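Local coordinates for protein levoglucosan dehydrogenase (Pseudarthrobacter phenanthrenivorans, PDB 6A3F) that catalyses the NAD(+)-dependent oxidation of levoglucosan to 3-dehydrolevoglucosan, working as a homotetramer of the Gfo/Idh/MocA family, at residues 58-69 and 73-83. Sequence-based numbering, arbitrary orientation.
Sequences RKVIAEANPELA and ARRFGFENSTS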
ATOM      1  N   ARG B  58      -7.592 -32.283  24.988  1.00 29.77           N
ATOM      2  CA  ARG B  58      -8.924 -31.872  24.678  1.00 29.52           C
ATOM      3  C   ARG B  58      -9.859 -32.899  25.327  1.00 31.71           C
ATOM      4  O   ARG B  58     -10.257 -33.842  24.678  1.00 31.44           O
ATOM      5  CB  ARG B  58      -9.134 -31.791  23.161  1.00 27.60           C
ATOM      6  CG  ARG B  58      -8.255 -30.751  22.471  1.00 27.12           C
ATOM      7  CD  ARG B  58      -8.214 -30.839  20.952  1.00 27.55           C
ATOM      8  NE  ARG B  58      -7.201 -31.799  20.519  1.00 27.06           N
ATOM      9  CZ  ARG B  58      -7.177 -32.446  19.364  1.00 27.61           C
ATOM     10  NH1 ARG B  58      -8.142 -32.307  18.471  1.00 28.83           N
ATOM     11  NH2 ARG B  58      -6.198 -33.303  19.141  1.00 30.57           N
ATOM     12  N   LYS B  59     -10.163 -32.695  26.607  1.00 31.72           N
ATOM     13  CA  LYS B  59     -10.742 -33.764  27.413  1.00 32.42           C
ATOM     14  C   LYS B  59     -12.255 -33.802  27.211  1.00 31.05           C
ATOM     15  O   LYS B  59     -12.829 -34.876  26.916  1.00 31.77           O
ATOM     16  CB  LYS B  59     -10.380 -33.591  28.890  1.00 35.00           C
ATOM     17  CG  LYS B  59     -10.770 -34.779  29.770  1.00 31.84           C
ATOM     18  CD  LYS B  59     -10.170 -36.094  29.304  1.00 33.24           C
ATOM     19  CE  LYS B  59     -10.179 -37.129  30.406  1.00 40.50           C
ATOM     20  NZ  LYS B  59      -9.273 -38.264  30.107  1.00 43.88           N
ATOM     21  N   VAL B  60     -12.898 -32.653  27.361  1.00 30.61           N
ATOM     22  CA  VAL B  60     -14.358 -32.601  27.303  1.00 31.44           C
ATOM     23  C   VAL B  60     -14.813 -31.271  26.697  1.00 29.25           C
ATOM     24  O   VAL B  60     -14.215 -30.259  26.963  1.00 27.68           O
ATOM     25  CB  VAL B  60     -14.948 -32.800  28.713  1.00 31.87           C
ATOM     26  CG1 VAL B  60     -14.617 -31.661  29.653  1.00 33.16           C
ATOM     27  CG2 VAL B  60     -16.440 -33.018  28.659  1.00 33.19           C
ATOM     28  N   ILE B  61     -15.893 -31.318  25.920  1.00 31.04           N
ATOM     29  CA  ILE B  61     -16.551 -30.135  25.356  1.00 32.18           C
ATOM     30  C   ILE B  61     -18.032 -30.148  25.760  1.00 34.57           C
ATOM     31  O   ILE B  61     -18.672 -31.185  25.733  1.00 33.26           O
ATOM     32  CB  ILE B  61     -16.356 -30.075  23.824  1.00 29.01           C
ATOM     33  CG1 ILE B  61     -16.855 -28.773  23.207  1.00 31.03           C
ATOM     34  CG2 ILE B  61     -16.944 -31.296  23.133  1.00 31.39           C
ATOM     35  CD1 ILE B  61     -16.379 -28.578  21.794  1.00 32.88           C
ATOM     36  N   ALA B  62     -18.522 -28.978  26.154  1.00 33.04           N
ATOM     37  CA  ALA B  62     -19.947 -28.772  26.469  1.00 33.08           C
ATOM     38  C   ALA B  62     -20.607 -27.962  25.366  1.00 35.61           C
ATOM     39  O   ALA B  62     -20.062 -26.920  24.968  1.00 35.86           O
ATOM     40  CB  ALA B  62     -20.055 -28.035  27.773  1.00 32.80           C
ATOM     41  N   GLU B  63     -21.768 -28.413  24.900  1.00 33.09           N
ATOM     42  CA  GLU B  63     -22.636 -27.610  24.062  1.00 33.86           C
ATOM     43  C   GLU B  63     -24.072 -27.684  24.623  1.00 35.64           C
ATOM     44  O   GLU B  63     -24.314 -28.318  25.649  1.00 36.04           O
ATOM     45  CB  GLU B  63     -22.609 -28.068  22.605  1.00 31.30           C
ATOM     46  CG  GLU B  63     -21.225 -28.124  21.993  1.00 36.18           C
ATOM     47  CD  GLU B  63     -20.548 -26.787  21.737  1.00 36.86           C
ATOM     48  OE1 GLU B  63     -21.229 -25.764  21.725  1.00 38.07           O
ATOM     49  OE2 GLU B  63     -19.299 -26.788  21.577  1.00 39.56           O
ATOM     50  N   ALA B  64     -24.987 -27.027  23.929  1.00 35.30           N
ATOM     51  CA  ALA B  64     -26.322 -26.708  24.436  1.00 39.37           C
ATOM     52  C   ALA B  64     -27.147 -27.999  24.598  1.00 42.65           C
ATOM     53  O   ALA B  64     -28.003 -28.063  25.447  1.00 38.33           O
ATOM     54  CB  ALA B  64     -26.994 -25.722  23.507  1.00 40.00           C
ATOM     55  N   ASN B  65     -26.881 -29.023  23.798  1.00 36.49           N
ATOM     56  CA  ASN B  65     -27.556 -30.298  23.979  1.00 39.68           C
ATOM     57  C   ASN B  65     -26.581 -31.429  23.659  1.00 39.66           C
ATOM     58  O   ASN B  65     -25.536 -31.177  23.076  1.00 45.90           O
ATOM     59  CB  ASN B  65     -28.824 -30.373  23.125  1.00 39.65           C
ATOM     60  CG  ASN B  65     -28.533 -30.508  21.651  1.00 35.98           C
ATOM     61  OD1 ASN B  65     -27.890 -31.458  21.223  1.00 40.57           O
ATOM     62  ND2 ASN B  65     -29.041 -29.578  20.872  1.00 39.88           N
ATOM     63  N   PRO B  66     -26.933 -32.670  24.052  1.00 41.24           N
ATOM     64  CA  PRO B  66     -25.983 -33.776  24.028  1.00 38.04           C
ATOM     65  C   PRO B  66     -25.554 -34.169  22.603  1.00 39.31           C
ATOM     66  O   PRO B  66     -24.394 -34.504  22.387  1.00 37.77           O
ATOM     67  CB  PRO B  66     -26.698 -34.962  24.696  1.00 42.06           C
ATOM     68  CG  PRO B  66     -27.870 -34.332  25.439  1.00 43.78           C
ATOM     69  CD  PRO B  66     -28.236 -33.109  24.619  1.00 40.74           C
ATOM     70  N   GLU B  67     -26.485 -34.147  21.661  1.00 36.90           N
ATOM     71  CA  GLU B  67     -26.190 -34.416  20.247  1.00 41.98           C
ATOM     72  C   GLU B  67     -25.181 -33.402  19.676  1.00 43.47           C
ATOM     73  O   GLU B  67     -24.180 -33.791  19.051  1.00 43.00           O
ATOM     74  CB  GLU B  67     -27.472 -34.344  19.421  1.00 46.93           C
ATOM     75  CG  GLU B  67     -28.541 -35.340  19.861  1.00 50.88           C
ATOM     76  CD  GLU B  67     -29.156 -35.145  21.249  1.00 52.18           C
ATOM     77  OE1 GLU B  67     -29.601 -34.012  21.580  1.00 48.09           O
ATOM     78  OE2 GLU B  67     -29.184 -36.137  22.005  1.00 58.00           O
ATOM     79  N   LEU B  68     -25.476 -32.111  19.819  1.00 42.12           N
ATOM     80  CA  LEU B  68     -24.532 -31.067  19.404  1.00 44.27           C
ATOM     81  C   LEU B  68     -23.170 -31.295  20.068  1.00 38.36           C
ATOM     82  O   LEU B  68     -22.146 -31.111  19.433  1.00 36.53           O
ATOM     83  CB  LEU B  68     -25.053 -29.691  19.821  1.00 48.15           C
ATOM     84  CG  LEU B  68     -25.971 -28.954  18.847  1.00 55.04           C
ATOM     85  CD1 LEU B  68     -25.792 -27.451  19.032  1.00 58.50           C
ATOM     86  CD2 LEU B  68     -25.724 -29.345  17.397  1.00 52.83           C
ATOM     87  N   ALA B  69     -23.178 -31.607  21.359  1.00 36.26           N
ATOM     88  CA  ALA B  69     -21.955 -31.743  22.143  1.00 37.03           C
ATOM     89  C   ALA B  69     -21.146 -32.927  21.611  1.00 36.27           C
ATOM     90  O   ALA B  69     -19.926 -32.829  21.476  1.00 32.69           O
ATOM     91  CB  ALA B  69     -22.278 -31.911  23.609  1.00 39.15           C
ATOM     92  N   ALA B  73     -17.499 -32.805  19.740  1.00 29.36           N
ATOM     93  CA  ALA B  73     -16.385 -33.580  20.231  1.00 29.62           C
ATOM     94  C   ALA B  73     -15.718 -34.370  19.091  1.00 31.98           C
ATOM     95  O   ALA B  73     -14.485 -34.485  19.053  1.00 28.10           O
ATOM     96  CB  ALA B  73     -16.838 -34.490  21.342  1.00 29.13           C
ATOM     97  N   ARG B  74     -16.530 -34.876  18.165  1.00 30.11           N
ATOM     98  CA  ARG B  74     -16.042 -35.561  16.993  1.00 31.38           C
ATOM     99  C   ARG B  74     -15.275 -34.560  16.101  1.00 32.80           C
ATOM    100  O   ARG B  74     -14.176 -34.834  15.646  1.00 29.72           O
ATOM    101  CB  ARG B  74     -17.216 -36.188  16.236  1.00 36.81           C
ATOM    102  CG  ARG B  74     -17.628 -37.555  16.764  1.00 41.03           C
ATOM    103  CD  ARG B  74     -18.563 -38.293  15.816  1.00 45.33           C
ATOM    104  NE  ARG B  74     -19.883 -37.664  15.724  1.00 50.53           N
ATOM    105  CZ  ARG B  74     -20.865 -37.801  16.625  1.00 48.37           C
ATOM    106  NH1 ARG B  74     -20.743 -38.658  17.628  1.00 51.83           N
ATOM    107  NH2 ARG B  74     -21.957 -37.056  16.536  1.00 47.46           N
ATOM    108  N   ARG B  75     -15.864 -33.402  15.877  1.00 30.01           N
ATOM    109  CA  ARG B  75     -15.293 -32.430  14.928  1.00 29.36           C
ATOM    110  C   ARG B  75     -13.973 -31.859  15.460  1.00 29.49           C
ATOM    111  O   ARG B  75     -13.005 -31.708  14.712  1.00 30.26           O
ATOM    112  CB  ARG B  75     -16.254 -31.268  14.721  1.00 31.61           C
ATOM    113  CG  ARG B  75     -15.738 -30.223  13.743  1.00 30.61           C
ATOM    114  CD  ARG B  75     -16.734 -29.090  13.551  1.00 31.92           C
ATOM    115  NE  ARG B  75     -16.134 -28.008  12.791  1.00 33.23           N
ATOM    116  CZ  ARG B  75     -16.799 -27.144  12.039  1.00 35.59           C
ATOM    117  NH1 ARG B  75     -18.117 -27.043  12.139  1.00 33.70           N
ATOM    118  NH2 ARG B  75     -16.127 -26.363  11.210  1.00 33.23           N
ATOM    119  N   PHE B  76     -13.958 -31.545  16.746  1.00 30.29           N
ATOM    120  CA  PHE B  76     -12.864 -30.837  17.394  1.00 28.22           C
ATOM    121  C   PHE B  76     -11.898 -31.815  18.079  1.00 28.26           C
ATOM    122  O   PHE B  76     -10.886 -31.382  18.552  1.00 27.16           O
ATOM    123  CB  PHE B  76     -13.395 -29.763  18.351  1.00 26.45           C
ATOM    124  CG  PHE B  76     -14.217 -28.687  17.683  1.00 27.02           C
ATOM    125  CD1 PHE B  76     -13.837 -28.152  16.461  1.00 29.38           C
ATOM    126  CD2 PHE B  76     -15.350 -28.172  18.289  1.00 30.37           C
ATOM    127  CE1 PHE B  76     -14.606 -27.184  15.822  1.00 29.67           C
ATOM    128  CE2 PHE B  76     -16.103 -27.180  17.675  1.00 32.77           C
ATOM    129  CZ  PHE B  76     -15.745 -26.698  16.438  1.00 32.00           C
ATOM    130  N   GLY B  77     -12.161 -33.134  18.080  1.00 28.02           N
ATOM    131  CA  GLY B  77     -11.203 -34.088  18.652  1.00 29.55           C
ATOM    132  C   GLY B  77     -11.145 -34.075  20.171  1.00 31.23           C
ATOM    133  O   GLY B  77     -10.054 -34.248  20.740  1.00 35.05           O
ATOM    134  N   PHE B  78     -12.293 -33.878  20.827  1.00 28.74           N
ATOM    135  CA  PHE B  78     -12.430 -34.044  22.271  1.00 32.01           C
ATOM    136  C   PHE B  78     -12.885 -35.467  22.605  1.00 31.13           C
ATOM    137  O   PHE B  78     -13.686 -36.054  21.878  1.00 31.41           O
ATOM    138  CB  PHE B  78     -13.442 -33.049  22.833  1.00 28.63           C
ATOM    139  CG  PHE B  78     -12.867 -31.670  22.954  1.00 27.36           C
ATOM    140  CD1 PHE B  78     -12.663 -30.894  21.823  1.00 29.22           C
ATOM    141  CD2 PHE B  78     -12.519 -31.167  24.185  1.00 26.43           C
ATOM    142  CE1 PHE B  78     -12.163 -29.613  21.936  1.00 28.46           C
ATOM    143  CE2 PHE B  78     -11.990 -29.895  24.288  1.00 30.42           C
ATOM    144  CZ  PHE B  78     -11.817 -29.127  23.160  1.00 28.25           C
ATOM    145  N   GLU B  79     -12.318 -35.981  23.693  1.00 32.85           N
ATOM    146  CA  GLU B  79     -12.551 -37.340  24.136  1.00 37.58           C
ATOM    147  C   GLU B  79     -14.020 -37.509  24.556  1.00 37.13           C
ATOM    148  O   GLU B  79     -14.628 -38.511  24.214  1.00 40.20           O
ATOM    149  CB  GLU B  79     -11.598 -37.667  25.290  1.00 38.87           C
ATOM    150  CG  GLU B  79     -11.909 -39.011  25.937  1.00 47.83           C
ATOM    151  CD  GLU B  79     -10.911 -39.500  26.972  1.00 50.44           C
ATOM    152  OE1 GLU B  79      -9.817 -38.891  27.086  1.00 49.47           O
ATOM    153  OE2 GLU B  79     -11.220 -40.510  27.641  1.00 57.28           O
ATOM    154  N   ASN B  80     -14.563 -36.544  25.305  1.00 33.16           N
ATOM    155  CA  ASN B  80     -15.876 -36.645  25.950  1.00 35.04           C
ATOM    156  C   ASN B  80     -16.702 -35.416  25.606  1.00 37.45           C
ATOM    157  O   ASN B  80     -16.110 -34.393  25.251  1.00 33.24           O
ATOM    158  CB  ASN B  80     -15.745 -36.716  27.466  1.00 34.63           C
ATOM    159  CG  ASN B  80     -14.841 -37.856  27.888  1.00 37.14           C
ATOM    160  OD1 ASN B  80     -13.718 -37.656  28.376  1.00 42.08           O
ATOM    161  ND2 ASN B  80     -15.268 -39.045  27.550  1.00 31.58           N
ATOM    162  N   SER B  81     -18.028 -35.524  25.792  1.00 36.12           N
ATOM    163  CA  SER B  81     -18.981 -34.448  25.551  1.00 35.89           C
ATOM    164  C   SER B  81     -20.081 -34.440  26.618  1.00 40.61           C
ATOM    165  O   SER B  81     -20.346 -35.449  27.238  1.00 38.96           O
ATOM    166  CB  SER B  81     -19.587 -34.575  24.208  1.00 37.32           C
ATOM    167  OG  SER B  81     -20.396 -35.735  24.119  1.00 35.68           O
ATOM    168  N   THR B  82     -20.697 -33.291  26.806  1.00 37.31           N
ATOM    169  CA  THR B  82     -21.730 -33.109  27.819  1.00 38.73           C
ATOM    170  C   THR B  82     -22.614 -31.941  27.380  1.00 40.35           C
ATOM    171  O   THR B  82     -22.150 -31.100  26.630  1.00 34.01           O
ATOM    172  CB  THR B  82     -21.130 -32.866  29.212  1.00 39.68           C
ATOM    173  OG1 THR B  82     -22.204 -32.851  30.158  1.00 37.14           O
ATOM    174  CG2 THR B  82     -20.354 -31.567  29.335  1.00 39.72           C
ATOM    175  N   SER B  83     -23.882 -31.923  27.821  1.00 39.69           N
ATOM    176  CA  SER B  83     -24.739 -30.728  27.713  1.00 38.30           C
ATOM    177  C   SER B  83     -24.816 -29.988  29.054  1.00 38.59           C
ATOM    178  O   SER B  83     -25.572 -29.021  29.193  1.00 38.18           O
ATOM    179  CB  SER B  83     -26.113 -31.103  27.255  1.00 41.31           C
ATOM    180  OG  SER B  83     -26.557 -32.220  28.010  1.00 41.51           O
TER
HETATM  181  O   HOH W   1     -23.018 -35.294  24.659  1.00 40.23           O
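R58 and I61 clamp the ring of F78 between them inside a beta-alpha-beta unit of the Rossmann fold: strand 55-62, helix 66-76 and strand 80-82, one of the two edge strands of the parallel nucleotide-binding sheet within the chain. R58 CB sits over the middle of one ring face, 3.5 Å from the centroid of F78 and 8° off the normal, a close CH-pi contact. On the opposite face I61 CB makes a second, 4.1 Å from the F78 centroid and displaced toward the rim. Beyond CB, the R58 chain bends at chi3 (-86°) and swings its guanidinium back to the C-terminal end of the helix, where NH1 donates to F76 O (2.9 Å) and G77 O lies over one guanidinium face. I61 carries CG1 anti to its backbone N (chi1 -172°), which sends CD1 to the edge of the F76 ring while CG2 packs on A73 CB, joining helix to sheet. M47 of the second subunit packs on both R58 and F76. The strands pair in parallel, V60 with N80 through A62 with T82; the backbone bonds begin with E79 N donating to R58 O and end at E63, an NADH-binding residue just after strand 55-62, whose N donates to T82 O. N65 is the N-cap of helix 66-76, its OD1 accepting from L68 N. At the solvent side K59 and E79 run side by side into a salt bridge, K59 NZ meeting E79 OE1 at 3.1 Å from above the carboxylate plane.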